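Local coordinates for protein alanine racemase 1 (Caldanaerobacter subterraneus subsp. tengcongensis MB4, PDB 4Y2W) that belongs to the alanine racemase family, pairing an N-terminal eight-stranded alpha/beta barrel with a largely beta C-terminal domain, at residues E12-A17 against T247-T252. The protein carries 1 engineered substitution. Sequence-based numbering, arbitrary orientation.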
# COMPACT_ATOMS: atom_id res chain seq x y z
N GLU A 12 -2.50 12.50 -9.14
CA GLU A 12 -2.22 13.13 -10.42
C GLU A 12 -0.71 13.12 -10.66
O GLU A 12 0.04 13.79 -9.93
CB GLU A 12 -2.76 14.57 -10.44
CG GLU A 12 -4.27 14.68 -10.35
CD GLU A 12 -4.79 16.11 -10.39
OE1 GLU A 12 -3.98 17.05 -10.23
OE2 GLU A 12 -6.01 16.29 -10.58
N VAL A 13 -0.27 12.35 -11.65
CA VAL A 13 1.15 12.26 -12.00
C VAL A 13 1.49 13.21 -13.14
O VAL A 13 0.89 13.14 -14.22
CB VAL A 13 1.53 10.82 -12.40
CG1 VAL A 13 2.95 10.76 -12.95
CG2 VAL A 13 1.38 9.89 -11.20
N TYR A 14 2.45 14.09 -12.90
CA TYR A 14 2.88 15.08 -13.88
C TYR A 14 4.15 14.62 -14.57
O TYR A 14 5.26 14.84 -14.08
CB TYR A 14 3.05 16.45 -13.22
CG TYR A 14 1.73 17.00 -12.76
CD1 TYR A 14 1.15 16.56 -11.57
CD2 TYR A 14 1.01 17.91 -13.53
CE1 TYR A 14 -0.08 17.03 -11.14
CE2 TYR A 14 -0.22 18.38 -13.11
CZ TYR A 14 -0.76 17.94 -11.92
OH TYR A 14 -1.98 18.41 -11.50
N LEU A 15 3.97 13.97 -15.72
CA LEU A 15 5.06 13.35 -16.46
C LEU A 15 6.10 14.35 -16.94
O LEU A 15 7.30 14.06 -16.92
CB LEU A 15 4.51 12.56 -17.65
CG LEU A 15 3.65 11.35 -17.27
CD1 LEU A 15 2.80 10.92 -18.45
CD2 LEU A 15 4.52 10.20 -16.76
N ASP A 16 5.65 15.53 -17.38
CA ASP A 16 6.57 16.59 -17.83
C ASP A 16 7.44 17.15 -16.69
O ASP A 16 8.50 17.72 -16.95
CB ASP A 16 5.80 17.72 -18.53
CG ASP A 16 4.72 18.34 -17.67
OD1 ASP A 16 3.64 17.72 -17.51
OD2 ASP A 16 4.93 19.46 -17.15
N ALA A 17 7.00 16.99 -15.45
CA ALA A 17 7.79 17.36 -14.27
C ALA A 17 8.86 16.32 -13.95
O ALA A 17 9.93 16.66 -13.45
CB ALA A 17 6.88 17.58 -13.07
N THR A 247 5.93 16.54 -8.99
CA THR A 247 5.61 15.43 -9.89
C THR A 247 4.31 14.71 -9.55
O THR A 247 3.68 14.12 -10.43
CB THR A 247 6.74 14.39 -9.91
OG1 THR A 247 7.04 13.98 -8.57
CG2 THR A 247 7.99 14.97 -10.55
N LEU A 248 3.91 14.74 -8.27
CA LEU A 248 2.71 14.05 -7.82
C LEU A 248 1.81 14.95 -6.98
O LEU A 248 2.29 15.64 -6.08
CB LEU A 248 3.09 12.83 -7.00
CG LEU A 248 1.93 12.01 -6.42
CD1 LEU A 248 2.29 10.53 -6.41
CD2 LEU A 248 1.51 12.48 -5.03
N ARG A 249 0.51 14.92 -7.26
CA ARG A 249 -0.48 15.54 -6.39
C ARG A 249 -1.50 14.50 -5.91
O ARG A 249 -2.27 13.96 -6.71
CB ARG A 249 -1.20 16.69 -7.10
CG ARG A 249 -0.31 17.87 -7.45
CD ARG A 249 -1.09 19.17 -7.41
NE ARG A 249 -2.33 19.08 -8.18
CZ ARG A 249 -3.44 19.78 -7.94
NH1 ARG A 249 -3.51 20.66 -6.94
NH2 ARG A 249 -4.51 19.60 -8.71
N PHE A 250 -1.48 14.22 -4.62
CA PHE A 250 -2.40 13.26 -4.00
C PHE A 250 -3.64 14.04 -3.57
O PHE A 250 -3.57 14.84 -2.64
CB PHE A 250 -1.72 12.58 -2.81
CG PHE A 250 -2.47 11.40 -2.23
CD1 PHE A 250 -3.56 10.83 -2.88
CD2 PHE A 250 -2.03 10.84 -1.04
CE1 PHE A 250 -4.22 9.74 -2.33
CE2 PHE A 250 -2.68 9.75 -0.49
CZ PHE A 250 -3.77 9.20 -1.14
N THR A 251 -4.76 13.82 -4.26
CA THR A 251 -5.95 14.65 -4.08
C THR A 251 -7.22 13.83 -3.84
O THR A 251 -7.28 12.63 -4.15
CB THR A 251 -6.18 15.55 -5.30
OG1 THR A 251 -6.70 14.79 -6.39
CG2 THR A 251 -4.86 16.22 -5.73
N THR A 252 -8.24 14.49 -3.29
CA THR A 252 -9.57 13.91 -3.12
C THR A 252 -10.64 15.00 -3.19
O THR A 252 -10.33 16.16 -3.49
CB THR A 252 -9.70 13.14 -1.79
OG1 THR A 252 -10.95 12.45 -1.75
CG2 THR A 252 -9.60 14.07 -0.59
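E12 and R249 lie side by side on one face of an antiparallel strand pair, their carboxylate and guanidinium planes turned 47° apart. In their salt bridge R249 NH2 meets E12 OE1 on its syn side at 3.0 Å, tilted 30° out of the carboxylate plane, while R249 NE adds a weak bond to the same atom. Y14 OH donates to E12 OE1 (2.7 Å) from above the opposite face, 36° out of that plane, so one oxygen is gripped by two side chains. The N-terminal strand 10-14 is thereby built into the sheet of the C-terminal domain before the chain enters helix 15-28, with Y14 as N-cap residue. An extended E12 chain carries the carboxylate outward; R249, bent at chi2 and chi3, passes its CG 3.8 Å from Y14 CE1. R249 NH2 also forms a salt bridge with E334, and R249 NH1 hydrogen-bonds to T340 O. In the backbone, E12 and R249 form a hydrogen-bonded pair, and V13 and L248 a non-hydrogen-bonded pair with side chains on the other face. Y14 N donates almost straight to T247 O (2.8 Å), which also sits at the edge of the tyrosine ring. In the first turn of helix 15-28, A17 CB meets T247 CG2 at 3.8 Å.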